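Local coordinates for protein type-iv like pilin ttha1219 (Thermus thermophilus, PDB 5G23) that probably acts as a type IV pilin-like structural subunit of the pilus machinery linked to natural competence and DNA uptake, at residues B[49-53]-B[223-227]; B[79-83]-B[144-148]; B[154-158]-B[205-211]. One frame throughout, in Å; residues are numbered along the deposited sequence.

Interaction 1 (B[49-53]-B[223-227]); sequences LSLTA and AEKLW
Ala53 sets its methyl squarely on the indole of Trp227: CB lies 3.5 Å from the centroid of the five-membered ring and 14° off the ring normal, a CH-pi contact over the face. Its nearest ring atom is CE2, with CB 3.4 Å away. A residue as small as alanine lets the backbone come this close to so broad a ring. Trp227 presents that face because its CG stands between the backbone N and the carbonyl carbon (chi1 71°), which turns the indole toward the helix. One turn earlier Leu49 works at the other end of the strand segment, where its CD1 branch meets Ala223 CB at 3.9 Å and also rests against the neighbouring peptide.

Between these two apolar contacts runs Lys225. Its aliphatic stem runs against the helix, CE lying 3.7 Å from Ala53 CB, while the chain bends at its last torsion and brings NZ to Ser50 OG in a weak hydrogen bond of 3.4 Å. A long residue with an oily stem and a polar tip suits this partly exposed margin. Ser50 OG is bonded in addition to Ala46 O of its own helix.

Farther out, Leu56 and Ala57 of the same helix also pack on Trp227, and backbone bonds from Ala223, Lys225 and Trp227 to strand 173-184 fix the strand. Glu224 points away from the helix and bonds to Thr198, Tyr179 and Gly196. On the helix, Leu51 and Thr52 pack against Thr52 and Leu51 of the second subunit. Helix and strand segments run within 26° of each other, their axes 9.1 Å apart: the arrangement characteristic of type IV pilins and pseudopilins, in which the N-terminal helix packs on an antiparallel sheet.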
loop_
_atom_site.group_PDB
_atom_site.type_symbol
_atom_site.label_atom_id
_atom_site.label_comp_id
_atom_site.label_asym_id
_atom_site.label_seq_id
_atom_site.Cartn_x
_atom_site.Cartn_y
_atom_site.Cartn_z
ATOM N N LEU B 49 -7.435 5.952 -5.118
ATOM C CA LEU B 49 -6.499 5.760 -6.221
ATOM C C LEU B 49 -5.058 6.059 -5.732
ATOM O O LEU B 49 -4.108 5.343 -6.175
ATOM C CB LEU B 49 -6.814 6.630 -7.415
ATOM C CG LEU B 49 -8.113 6.316 -8.147
ATOM C CD1 LEU B 49 -8.347 7.269 -9.279
ATOM C CD2 LEU B 49 -8.144 4.880 -8.704
ATOM N N SER B 50 -4.880 7.061 -4.898
ATOM C CA SER B 50 -3.520 7.357 -4.345
ATOM C C SER B 50 -2.993 6.195 -3.463
ATOM O O SER B 50 -1.861 5.840 -3.609
ATOM C CB SER B 50 -3.486 8.659 -3.554
ATOM O OG SER B 50 -3.768 9.695 -4.527
ATOM N N LEU B 51 -3.858 5.586 -2.654
ATOM C CA LEU B 51 -3.485 4.428 -1.878
ATOM C C LEU B 51 -3.049 3.306 -2.832
ATOM O O LEU B 51 -2.061 2.610 -2.570
ATOM C CB LEU B 51 -4.641 3.985 -0.987
ATOM C CG LEU B 51 -4.921 4.840 0.246
ATOM C CD1 LEU B 51 -6.233 4.408 0.866
ATOM C CD2 LEU B 51 -3.827 4.675 1.262
ATOM N N THR B 52 -3.832 3.097 -3.888
ATOM C CA THR B 52 -3.606 2.005 -4.824
ATOM C C THR B 52 -2.282 2.210 -5.503
ATOM O O THR B 52 -1.450 1.295 -5.623
ATOM C CB THR B 52 -4.772 1.937 -5.883
ATOM O OG1 THR B 52 -5.991 1.695 -5.211
ATOM C CG2 THR B 52 -4.574 0.830 -6.857
ATOM N N ALA B 53 -2.008 3.448 -5.896
ATOM C CA ALA B 53 -0.726 3.711 -6.519
ATOM C C ALA B 53 0.472 3.498 -5.589
ATOM O O ALA B 53 1.509 2.994 -6.042
ATOM C CB ALA B 53 -0.689 5.139 -7.035
ATOM N N ALA B 223 -12.554 9.564 -11.604
ATOM C CA ALA B 223 -11.226 10.083 -11.210
ATOM C C ALA B 223 -10.159 9.166 -11.835
ATOM O O ALA B 223 -10.432 8.001 -12.123
ATOM C CB ALA B 223 -11.067 10.094 -9.727
ATOM N N GLU B 224 -9.012 9.741 -12.083
ATOM C CA GLU B 224 -7.907 9.002 -12.713
ATOM C C GLU B 224 -6.594 9.312 -12.059
ATOM O O GLU B 224 -6.446 10.292 -11.317
ATOM C CB GLU B 224 -7.837 9.331 -14.208
ATOM C CG GLU B 224 -7.381 10.803 -14.443
ATOM C CD GLU B 224 -7.407 11.256 -15.874
ATOM O OE1 GLU B 224 -7.733 10.454 -16.803
ATOM O OE2 GLU B 224 -7.163 12.485 -16.073
ATOM N N LYS B 225 -5.606 8.443 -12.282
ATOM C CA LYS B 225 -4.347 8.677 -11.744
ATOM C C LYS B 225 -3.291 8.075 -12.676
ATOM O O LYS B 225 -3.415 6.950 -13.093
ATOM C CB LYS B 225 -4.190 8.112 -10.350
ATOM C CG LYS B 225 -2.960 8.719 -9.659
ATOM C CD LYS B 225 -2.832 8.188 -8.269
ATOM C CE LYS B 225 -1.587 8.724 -7.591
ATOM N NZ LYS B 225 -1.789 10.152 -7.242
ATOM N N LEU B 226 -2.295 8.889 -12.984
ATOM C CA LEU B 226 -1.069 8.448 -13.677
ATOM C C LEU B 226 0.099 8.560 -12.709
ATOM O O LEU B 226 0.306 9.614 -12.108
ATOM C CB LEU B 226 -0.782 9.310 -14.890
ATOM C CG LEU B 226 0.501 9.051 -15.686
ATOM C CD1 LEU B 226 0.410 7.743 -16.416
ATOM C CD2 LEU B 226 0.772 10.168 -16.652
ATOM N N TRP B 227 0.919 7.495 -12.603
ATOM C CA TRP B 227 2.106 7.576 -11.796
ATOM C C TRP B 227 3.269 6.819 -12.456
ATOM O O TRP B 227 3.022 5.863 -13.185
ATOM C CB TRP B 227 1.810 7.175 -10.352
ATOM C CG TRP B 227 1.526 5.724 -10.076
ATOM C CD1 TRP B 227 2.328 4.932 -9.412
ATOM C CD2 TRP B 227 0.349 4.980 -10.335
ATOM N NE1 TRP B 227 1.802 3.698 -9.278
ATOM C CE2 TRP B 227 0.561 3.701 -9.842
ATOM C CE3 TRP B 227 -0.852 5.242 -11.018
ATOM C CZ2 TRP B 227 -0.377 2.686 -9.959
ATOM C CZ3 TRP B 227 -1.835 4.264 -11.071
ATOM C CH2 TRP B 227 -1.589 2.972 -10.565
#

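Interaction 2 (B[79-83]-B[144-148]); sequences QGDGV and AFRVA
Asp81 and Phe145 join the two antiparallel sheets of the pilin domain: the turn leading into strand 82-88 docks on an edge of strand 141-151 whose opposite edge pairs with strand 173-184. Two hydrogen bonds make the polar part. The backbone N of Asp81 gives to Phe145 O at 3.2 Å, and the Asp81 carboxylate takes the next amide on the same edge of the strand, Val147 N, through OD2 at 2.8 Å. That amide meets OD2 on its anti side, 20° out of the carboxylate plane. A chi1 of -64° sets CG beside the backbone N, and the short aspartate thus reaches the strand alongside the Asp81 N bond, OD2 taking the place a strand carbonyl would have. Its other oxygen, OD1, has partners in Ser77 N and, by a salt bridge, Arg157, so the buried carboxylate is engaged through both oxygens. Gly80, just before it, has backbone angles that would jam a side chain against the preceding carbonyl.

The apolar part lies beside this. Val83 CG1 reaches the edge of the Phe145 ring, 4.4 Å from CZ, and is as far from Val147 CG2; Leu74 packs on both valines. These branched and aromatic residues fill the interior between the sheets.

The guanidinium of Arg146 bonds through NH2 to Glu211 O, yet its NH1 turns back on Phe145 O at 3.3 Å. That carbonyl oxygen is therefore gripped by two donors, Asp81 N and Arg146 NH1, from opposite faces of its plane.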
loop_
_atom_site.group_PDB
_atom_site.type_symbol
_atom_site.label_atom_id
_atom_site.label_comp_id
_atom_site.label_asym_id
_atom_site.label_seq_id
_atom_site.Cartn_x
_atom_site.Cartn_y
_atom_site.Cartn_z
ATOM N N GLN B 79 -8.620 -5.016 -23.076
ATOM C CA GLN B 79 -9.415 -5.270 -21.881
ATOM C C GLN B 79 -8.742 -4.839 -20.561
ATOM O O GLN B 79 -9.275 -5.166 -19.487
ATOM C CB GLN B 79 -9.751 -6.770 -21.772
ATOM C CG GLN B 79 -10.404 -7.392 -23.001
ATOM C CD GLN B 79 -11.772 -6.825 -23.252
ATOM O OE1 GLN B 79 -11.896 -5.792 -23.915
ATOM N NE2 GLN B 79 -12.824 -7.483 -22.723
ATOM N N GLY B 80 -7.563 -4.202 -20.606
ATOM C CA GLY B 80 -6.795 -4.038 -19.388
ATOM C C GLY B 80 -5.435 -4.717 -19.419
ATOM O O GLY B 80 -5.258 -5.795 -19.956
ATOM N N ASP B 81 -4.462 -4.066 -18.853
ATOM C CA ASP B 81 -3.153 -4.570 -18.930
ATOM C C ASP B 81 -2.857 -5.487 -17.788
ATOM O O ASP B 81 -3.531 -5.394 -16.749
ATOM C CB ASP B 81 -2.158 -3.440 -18.997
ATOM C CG ASP B 81 -2.324 -2.592 -20.276
ATOM O OD1 ASP B 81 -3.192 -2.923 -21.179
ATOM O OD2 ASP B 81 -1.602 -1.610 -20.394
ATOM N N GLY B 82 -1.911 -6.370 -18.009
ATOM C CA GLY B 82 -1.410 -7.238 -16.963
ATOM C C GLY B 82 0.051 -7.029 -16.776
ATOM O O GLY B 82 0.751 -6.709 -17.733
ATOM N N VAL B 83 0.505 -7.082 -15.549
ATOM C CA VAL B 83 1.926 -6.956 -15.293
ATOM C C VAL B 83 2.344 -8.050 -14.307
ATOM O O VAL B 83 1.621 -8.308 -13.332
ATOM C CB VAL B 83 2.342 -5.545 -14.867
ATOM C CG1 VAL B 83 1.525 -5.036 -13.745
ATOM C CG2 VAL B 83 3.809 -5.542 -14.458
ATOM N N ALA B 144 -10.253 1.434 -16.569
ATOM C CA ALA B 144 -8.990 1.303 -17.337
ATOM C C ALA B 144 -7.805 1.115 -16.449
ATOM O O ALA B 144 -7.697 1.778 -15.397
ATOM C CB ALA B 144 -8.801 2.514 -18.257
ATOM N N PHE B 145 -6.928 0.190 -16.839
ATOM C CA PHE B 145 -5.643 -0.044 -16.204
ATOM C C PHE B 145 -4.679 -0.195 -17.356
ATOM O O PHE B 145 -4.897 -0.955 -18.274
ATOM C CB PHE B 145 -5.578 -1.277 -15.268
ATOM C CG PHE B 145 -4.239 -1.551 -14.651
ATOM C CD1 PHE B 145 -3.552 -0.596 -13.962
ATOM C CD2 PHE B 145 -3.672 -2.832 -14.708
ATOM C CE1 PHE B 145 -2.298 -0.869 -13.387
ATOM C CE2 PHE B 145 -2.405 -3.137 -14.145
ATOM C CZ PHE B 145 -1.751 -2.149 -13.440
ATOM N N ARG B 146 -3.692 0.692 -17.366
ATOM C CA ARG B 146 -2.702 0.760 -18.484
ATOM C C ARG B 146 -1.336 0.765 -17.872
ATOM O O ARG B 146 -1.078 1.429 -16.806
ATOM C CB ARG B 146 -2.862 2.025 -19.359
ATOM C CG ARG B 146 -4.195 2.185 -20.006
ATOM C CD ARG B 146 -4.417 1.109 -21.077
ATOM N NE ARG B 146 -5.628 1.457 -21.809
ATOM C CZ ARG B 146 -6.829 0.982 -21.520
ATOM N NH1 ARG B 146 -7.012 0.111 -20.522
ATOM N NH2 ARG B 146 -7.896 1.452 -22.185
ATOM N N VAL B 147 -0.372 0.061 -18.517
ATOM C CA VAL B 147 1.029 0.127 -18.092
ATOM C C VAL B 147 1.872 0.322 -19.363
ATOM O O VAL B 147 1.720 -0.432 -20.304
ATOM C CB VAL B 147 1.486 -1.182 -17.438
ATOM C CG1 VAL B 147 2.913 -1.112 -16.969
ATOM C CG2 VAL B 147 0.559 -1.539 -16.242
ATOM N N ALA B 148 2.701 1.336 -19.366
ATOM C CA ALA B 148 3.677 1.586 -20.413
ATOM C C ALA B 148 5.075 1.527 -19.779
ATOM O O ALA B 148 5.202 1.532 -18.550
ATOM C CB ALA B 148 3.469 2.955 -21.005
#

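Interaction 3 (B[154-158]-B[205-211]); sequences TWKRQ and LTSSLLE
Trp155 receives Leu205 on one face of its indole, CB sitting 3.9 Å from the centroid of the five-membered ring and 12° off its normal, a CH-pi contact. The other flat group, the Arg157 guanidinium, has Leu210 O above one face and the Glu211 carboxylate at its edge, the two planes 71° apart. Both belong to the seam where edge strand 154-156 meets the short helix 207-210, which is capped at each end: Thr206 OG1 accepts from Leu209 N at the N-cap, and Glu211, with positive phi, closes the C-terminal end of the helix in a Schellman motif.

Leu209 lies against the strand backbone between Trp155 and Arg157. Its first torsion swings the branches to the strand, and the fork of a leucine suits the place: CD2 packs on Trp155 CB at 3.8 Å and on the carbonyl O of that residue, while CD1 lies near Arg157 N. Replacing Trp155 with a residue as small as alanine is likely to leave Leu205 CB without the ring face it lies on and to open a gap toward Pro202 and Ala177.

Arg157 stretches out from CG to NE, long enough to pass the end of the helix. NH1 makes a salt bridge to Glu211 OE1 at 2.9 Å, the hydrogen bond in it weak because bent to 142°. Its stronger polar mate is Asp81, met through NH2. One water completes the junction, accepting from Arg157 NH1 at 2.6 Å and lying 2.9 Å from Leu209 O, a carbonyl of the last helical turn.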
loop_
_atom_site.group_PDB
_atom_site.type_symbol
_atom_site.label_atom_id
_atom_site.label_comp_id
_atom_site.label_asym_id
_atom_site.label_seq_id
_atom_site.Cartn_x
_atom_site.Cartn_y
_atom_site.Cartn_z
ATOM N N THR B 154 12.406 6.324 -25.033
ATOM C CA THR B 154 11.147 6.174 -25.720
ATOM C C THR B 154 10.097 5.395 -24.862
ATOM O O THR B 154 10.357 4.291 -24.398
ATOM C CB THR B 154 11.360 5.374 -27.016
ATOM O OG1 THR B 154 12.266 6.107 -27.823
ATOM C CG2 THR B 154 10.086 5.189 -27.795
ATOM N N TRP B 155 8.901 5.932 -24.736
ATOM C CA TRP B 155 7.821 5.254 -24.030
ATOM C C TRP B 155 7.131 4.253 -24.990
ATOM O O TRP B 155 6.876 4.600 -26.164
ATOM C CB TRP B 155 6.776 6.281 -23.482
ATOM C CG TRP B 155 7.256 6.990 -22.240
ATOM C CD1 TRP B 155 7.851 8.220 -22.162
ATOM C CD2 TRP B 155 7.220 6.479 -20.910
ATOM N NE1 TRP B 155 8.200 8.477 -20.826
ATOM C CE2 TRP B 155 7.803 7.438 -20.059
ATOM C CE3 TRP B 155 6.813 5.274 -20.370
ATOM C CZ2 TRP B 155 7.948 7.232 -18.698
ATOM C CZ3 TRP B 155 6.908 5.101 -19.005
ATOM C CH2 TRP B 155 7.484 6.049 -18.203
ATOM N N LYS B 156 6.851 3.034 -24.501
ATOM C CA LYS B 156 6.261 1.995 -25.344
ATOM C C LYS B 156 5.118 1.342 -24.572
ATOM O O LYS B 156 5.088 1.376 -23.328
ATOM C CB LYS B 156 7.352 0.959 -25.671
ATOM C CG LYS B 156 8.477 1.508 -26.554
ATOM C CD LYS B 156 9.583 0.551 -26.851
ATOM C CE LYS B 156 10.599 1.274 -27.732
ATOM N NZ LYS B 156 11.641 0.366 -28.162
ATOM N N ARG B 157 4.166 0.763 -25.309
ATOM C CA ARG B 157 3.144 -0.076 -24.674
ATOM C C ARG B 157 2.842 -1.201 -25.609
ATOM O O ARG B 157 2.214 -1.044 -26.671
ATOM C CB ARG B 157 1.875 0.692 -24.289
ATOM C CG ARG B 157 0.748 -0.171 -23.758
ATOM C CD ARG B 157 -0.417 0.585 -23.138
ATOM N NE ARG B 157 -1.582 -0.266 -22.885
ATOM C CZ ARG B 157 -2.484 -0.631 -23.821
ATOM N NH1 ARG B 157 -2.417 -0.171 -25.039
ATOM N NH2 ARG B 157 -3.420 -1.500 -23.547
ATOM N N GLN B 158 3.412 -2.329 -25.240
ATOM C CA GLN B 158 3.425 -3.478 -26.115
ATOM C C GLN B 158 3.829 -4.638 -25.238
ATOM O O GLN B 158 4.363 -4.462 -24.132
ATOM C CB GLN B 158 4.410 -3.308 -27.272
ATOM C CG GLN B 158 5.831 -2.988 -26.868
ATOM C CD GLN B 158 6.710 -2.493 -28.004
ATOM O OE1 GLN B 158 6.381 -1.498 -28.667
ATOM N NE2 GLN B 158 7.761 -3.217 -28.284
ATOM N N LEU B 205 5.571 10.796 -23.128
ATOM C CA LEU B 205 4.379 9.936 -22.912
ATOM C C LEU B 205 3.110 10.669 -23.312
ATOM O O LEU B 205 2.920 11.859 -22.926
ATOM C CB LEU B 205 4.274 9.504 -21.453
ATOM C CG LEU B 205 3.180 8.527 -21.095
ATOM C CD1 LEU B 205 3.326 7.184 -21.823
ATOM C CD2 LEU B 205 3.196 8.230 -19.614
ATOM N N THR B 206 2.226 10.000 -24.057
ATOM C CA THR B 206 1.041 10.626 -24.576
ATOM C C THR B 206 -0.238 9.774 -24.260
ATOM O O THR B 206 -0.182 8.546 -23.983
ATOM C CB THR B 206 1.141 10.765 -26.076
ATOM O OG1 THR B 206 1.288 9.439 -26.628
ATOM C CG2 THR B 206 2.306 11.671 -26.480
ATOM N N SER B 207 -1.385 10.445 -24.267
ATOM C CA SER B 207 -2.650 9.734 -24.157
ATOM C C SER B 207 -2.796 8.705 -25.278
ATOM O O SER B 207 -3.458 7.672 -25.063
ATOM C CB SER B 207 -3.872 10.686 -24.177
ATOM O OG SER B 207 -3.839 11.476 -25.348
ATOM N N SER B 208 -2.289 9.022 -26.473
ATOM C CA SER B 208 -2.414 8.094 -27.656
ATOM C C SER B 208 -1.727 6.741 -27.362
ATOM O O SER B 208 -2.286 5.662 -27.579
ATOM C CB SER B 208 -1.812 8.734 -28.890
ATOM O OG SER B 208 -1.758 7.817 -29.940
ATOM N N LEU B 209 -0.559 6.809 -26.744
ATOM C CA LEU B 209 0.137 5.581 -26.361
ATOM C C LEU B 209 -0.610 4.736 -25.334
ATOM O O LEU B 209 -0.630 3.508 -25.436
ATOM C CB LEU B 209 1.542 5.880 -25.904
ATOM C CG LEU B 209 2.348 4.587 -25.679
ATOM C CD1 LEU B 209 2.787 4.012 -26.992
ATOM C CD2 LEU B 209 3.526 4.803 -24.772
ATOM N N LEU B 210 -1.225 5.409 -24.367
ATOM C CA LEU B 210 -1.906 4.759 -23.285
ATOM C C LEU B 210 -3.255 4.264 -23.689
ATOM O O LEU B 210 -3.801 3.453 -22.970
ATOM C CB LEU B 210 -2.062 5.700 -22.106
ATOM C CG LEU B 210 -0.761 6.079 -21.438
ATOM C CD1 LEU B 210 -1.058 7.122 -20.381
ATOM C CD2 LEU B 210 -0.065 4.896 -20.825
ATOM N N GLU B 211 -3.761 4.705 -24.827
ATOM C CA GLU B 211 -5.048 4.279 -25.362
ATOM C C GLU B 211 -6.167 4.494 -24.317
ATOM O O GLU B 211 -6.886 3.580 -23.928
ATOM C CB GLU B 211 -5.031 2.823 -25.785
ATOM C CG GLU B 211 -4.231 2.648 -27.035
ATOM C CD GLU B 211 -3.968 1.206 -27.459
ATOM O OE1 GLU B 211 -4.533 0.253 -26.915
ATOM O OE2 GLU B 211 -3.183 1.079 -28.383
HETATM O O HOH W 1 -0.582 0.894 -26.583
#

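Interaction 2 is the buried core contact, while interactions 1 and 3 are partly buried and lie nearer the margins. All three reach the same four-stranded sheet: interaction 1 lays the N-terminal helix on its edge strand 221-230, interaction 2 brings in a turn from the seven-stranded sheet, and interaction 3 packs a short helix on the other edge, strand 154-156. Chemistry follows place: mostly apolar packing in interaction 1, a carboxylate and a carbonyl oxygen each taking one backbone amide in interaction 2, and a watered salt bridge in interaction 3. The Asp81-Arg157 salt bridge joins interactions 2 and 3, whereas Leu226 packs on Leu205 and Leu210 to link interactions 1 and 3.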